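Side-chain contact in BAG family molecular chaperone regulator 3 (Arabidopsis thaliana, PDB 4HWF), which binds, through its BAG domain, the ATPase domain of HSP70/HSC70 chaperones and, as a co-chaperone, probably regulates programmed cell death and stress responses: residues R52-I57 / V70-K75. Residues are numbered along the deposited sequence; the frame is centred on the assembly and turned at random.
Sequences RLDAII and VQRVQK
Asp54 and Arg72 meet head-on and join helix 36-57 to helix 62-86 in the three-helix bundle of the BAG domain. In this bidentate salt bridge the guanidinium meets the carboxylate end-on, with one nitrogen to each oxygen, and the two planar groups lie nearly coplanar, 23° apart. At this level the helices stand well apart, 11.5 Å between the CA atoms of Asp54 and Arg72, and the long arginine, rather than the short aspartate, covers most of that gap. Arg72 suits the place: with chi1 at 73° its CG lies flanked by the backbone N and C, and the chain turns at chi3 to bring the guanidinium to the carboxylate. Gln69, three residues earlier on the same helix, accepts a further hydrogen bond from Arg72 NH1 through its OE1. Asp54 is buried, its side chain also touching Met68, and its charge probably depends largely on Arg72; an alanine here would probably leave the guanidinium without its carboxylate, held by NH1 to Gln69 but with NH2 losing its bond to OD1. Arg72 NH2 lies 2.7 Å from Asp54 OD1 with a bent N-H...O angle of 142°, whereas NH1 points almost straight at the syn lone pair of OD2, also at 2.7 Å.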
ATOM      1  N   ARG A  52     -10.172   2.373   2.968  1.00 22.11           N
ATOM      2  CA  ARG A  52     -11.472   1.700   2.957  1.00 25.30           C
ATOM      3  C   ARG A  52     -11.459   0.452   3.834  1.00 23.76           C
ATOM      4  O   ARG A  52     -12.429   0.160   4.527  1.00 23.32           O
ATOM      5  CB  ARG A  52     -11.896   1.286   1.547  1.00 27.06           C
ATOM      6  CG  ARG A  52     -12.297   2.413   0.653  1.00 36.43           C
ATOM      7  CD  ARG A  52     -12.655   1.886  -0.733  1.00 40.91           C
ATOM      8  NE  ARG A  52     -13.295   0.566  -0.686  1.00 44.29           N
ATOM      9  CZ  ARG A  52     -14.611   0.361  -0.656  1.00 51.09           C
ATOM     10  NH1 ARG A  52     -15.450   1.395  -0.652  1.00 53.96           N
ATOM     11  NH2 ARG A  52     -15.092  -0.882  -0.634  1.00 52.05           N
ATOM     12  N   LEU A  53     -10.364  -0.290   3.777  1.00 20.15           N
ATOM     13  CA  LEU A  53     -10.248  -1.542   4.529  1.00 20.97           C
ATOM     14  C   LEU A  53     -10.251  -1.244   6.030  1.00 21.30           C
ATOM     15  O   LEU A  53     -10.991  -1.859   6.798  1.00 20.84           O
ATOM     16  CB  LEU A  53      -8.954  -2.269   4.144  1.00 21.48           C
ATOM     17  CG  LEU A  53      -8.712  -3.621   4.830  1.00 24.65           C
ATOM     18  CD1 LEU A  53      -9.877  -4.593   4.565  1.00 24.93           C
ATOM     19  CD2 LEU A  53      -7.378  -4.228   4.413  1.00 26.83           C
ATOM     20  N   ASP A  54      -9.421  -0.285   6.426  1.00 21.93           N
ATOM     21  CA  ASP A  54      -9.330   0.142   7.819  1.00 22.56           C
ATOM     22  C   ASP A  54     -10.658   0.644   8.368  1.00 23.75           C
ATOM     23  O   ASP A  54     -11.008   0.350   9.513  1.00 22.47           O
ATOM     24  CB  ASP A  54      -8.241   1.199   8.002  1.00 23.38           C
ATOM     25  CG  ASP A  54      -6.839   0.600   7.974  1.00 29.39           C
ATOM     26  OD1 ASP A  54      -6.734  -0.653   8.021  1.00 31.32           O
ATOM     27  OD2 ASP A  54      -5.855   1.377   7.904  1.00 25.62           O
ATOM     28  N   ALA A  55     -11.397   1.390   7.552  1.00 20.04           N
ATOM     29  CA  ALA A  55     -12.705   1.901   7.969  1.00 20.44           C
ATOM     30  C   ALA A  55     -13.666   0.732   8.268  1.00 23.37           C
ATOM     31  O   ALA A  55     -14.496   0.797   9.188  1.00 20.06           O
ATOM     32  CB  ALA A  55     -13.283   2.823   6.883  1.00 19.48           C
ATOM     33  N   ILE A  56     -13.551  -0.337   7.489  1.00 21.53           N
ATOM     34  CA  ILE A  56     -14.351  -1.538   7.732  1.00 23.69           C
ATOM     35  C   ILE A  56     -13.900  -2.261   9.010  1.00 20.88           C
ATOM     36  O   ILE A  56     -14.708  -2.583   9.885  1.00 25.07           O
ATOM     37  CB  ILE A  56     -14.300  -2.506   6.506  1.00 24.08           C
ATOM     38  CG1 ILE A  56     -15.102  -1.927   5.334  1.00 23.39           C
ATOM     39  CG2 ILE A  56     -14.816  -3.890   6.882  1.00 26.62           C
ATOM     40  CD1 ILE A  56     -14.696  -2.493   3.980  1.00 27.30           C
ATOM     41  N   ILE A  57     -12.610  -2.497   9.123  1.00 21.00           N
ATOM     42  CA  ILE A  57     -12.061  -3.178  10.289  1.00 24.01           C
ATOM     43  C   ILE A  57     -12.411  -2.441  11.590  1.00 26.23           C
ATOM     44  O   ILE A  57     -12.858  -3.059  12.570  1.00 24.14           O
ATOM     45  CB  ILE A  57     -10.542  -3.329  10.161  1.00 24.90           C
ATOM     46  CG1 ILE A  57     -10.191  -4.315   9.031  1.00 23.42           C
ATOM     47  CG2 ILE A  57      -9.915  -3.769  11.484  1.00 24.49           C
ATOM     48  CD1 ILE A  57      -8.720  -4.248   8.628  1.00 24.84           C
ATOM     49  N   VAL A  70      -0.305   3.286  12.321  1.00 26.08           N
ATOM     50  CA  VAL A  70       0.987   3.508  12.983  1.00 27.98           C
ATOM     51  C   VAL A  70       1.648   2.166  13.305  1.00 29.58           C
ATOM     52  O   VAL A  70       2.843   2.001  13.115  1.00 35.40           O
ATOM     53  CB  VAL A  70       0.848   4.353  14.273  1.00 28.74           C
ATOM     54  CG1 VAL A  70       2.160   4.355  15.070  1.00 32.20           C
ATOM     55  CG2 VAL A  70       0.430   5.770  13.933  1.00 26.41           C
ATOM     56  N   GLN A  71       0.853   1.199  13.757  1.00 30.46           N
ATOM     57  CA  GLN A  71       1.349  -0.132  14.112  1.00 31.04           C
ATOM     58  C   GLN A  71       1.942  -0.893  12.918  1.00 38.79           C
ATOM     59  O   GLN A  71       3.034  -1.462  13.016  1.00 38.03           O
ATOM     60  CB  GLN A  71       0.218  -0.963  14.735  1.00 36.42           C
ATOM     61  CG  GLN A  71       0.661  -2.223  15.492  1.00 42.33           C
ATOM     62  CD  GLN A  71       1.125  -3.362  14.587  1.00 51.67           C
ATOM     63  OE1 GLN A  71       0.521  -3.646  13.539  1.00 47.83           O
ATOM     64  NE2 GLN A  71       2.210  -4.029  14.992  1.00 55.04           N
ATOM     65  N   ARG A  72       1.227  -0.913  11.795  1.00 32.72           N
ATOM     66  CA  ARG A  72       1.650  -1.736  10.664  1.00 33.91           C
ATOM     67  C   ARG A  72       2.876  -1.169   9.960  1.00 33.47           C
ATOM     68  O   ARG A  72       3.626  -1.899   9.323  1.00 37.21           O
ATOM     69  CB  ARG A  72       0.507  -1.951   9.670  1.00 31.08           C
ATOM     70  CG  ARG A  72       0.158  -0.733   8.837  1.00 30.10           C
ATOM     71  CD  ARG A  72      -0.921  -1.073   7.802  1.00 29.90           C
ATOM     72  NE  ARG A  72      -2.137  -1.647   8.385  1.00 27.02           N
ATOM     73  CZ  ARG A  72      -3.309  -1.015   8.460  1.00 27.25           C
ATOM     74  NH1 ARG A  72      -3.431   0.226   7.989  1.00 23.49           N
ATOM     75  NH2 ARG A  72      -4.365  -1.626   8.996  1.00 27.55           N
ATOM     76  N   VAL A  73       3.084   0.134  10.083  1.00 30.03           N
ATOM     77  CA  VAL A  73       4.196   0.790   9.408  1.00 31.83           C
ATOM     78  C   VAL A  73       5.547   0.473  10.070  1.00 37.85           C
ATOM     79  O   VAL A  73       6.597   0.541   9.429  1.00 34.90           O
ATOM     80  CB  VAL A  73       3.948   2.313   9.335  1.00 33.93           C
ATOM     81  CG1 VAL A  73       5.208   3.070   9.036  1.00 37.09           C
ATOM     82  CG2 VAL A  73       2.884   2.620   8.270  1.00 38.25           C
ATOM     83  N   GLN A  74       5.504   0.108  11.348  1.00 39.34           N
ATOM     84  CA  GLN A  74       6.717  -0.044  12.155  1.00 42.28           C
ATOM     85  C   GLN A  74       7.676  -1.105  11.611  1.00 40.81           C
ATOM     86  O   GLN A  74       8.869  -0.874  11.542  1.00 41.84           O
ATOM     87  CB  GLN A  74       6.354  -0.342  13.616  1.00 43.06           C
ATOM     88  CG  GLN A  74       5.589   0.792  14.289  1.00 45.12           C
ATOM     89  CD  GLN A  74       6.235   2.155  14.064  1.00 49.61           C
ATOM     90  OE1 GLN A  74       7.458   2.301  14.152  1.00 51.12           O
ATOM     91  NE2 GLN A  74       5.409   3.161  13.765  1.00 48.43           N
ATOM     92  N   LYS A  75       7.134  -2.260  11.242  1.00 44.00           N
ATOM     93  CA  LYS A  75       7.900  -3.329  10.607  1.00 48.75           C
ATOM     94  C   LYS A  75       8.852  -2.834   9.508  1.00 45.77           C
ATOM     95  O   LYS A  75      10.006  -3.264   9.445  1.00 43.99           O
ATOM     96  CB  LYS A  75       6.939  -4.378  10.030  1.00 49.47           C
ATOM     97  CG  LYS A  75       7.589  -5.351   9.082  1.00 51.07           C
ATOM     98  CD  LYS A  75       6.567  -6.105   8.246  1.00 55.32           C
ATOM     99  CE  LYS A  75       5.859  -7.174   9.054  1.00 60.04           C
ATOM    100  NZ  LYS A  75       5.210  -8.176   8.163  1.00 65.67           N
TER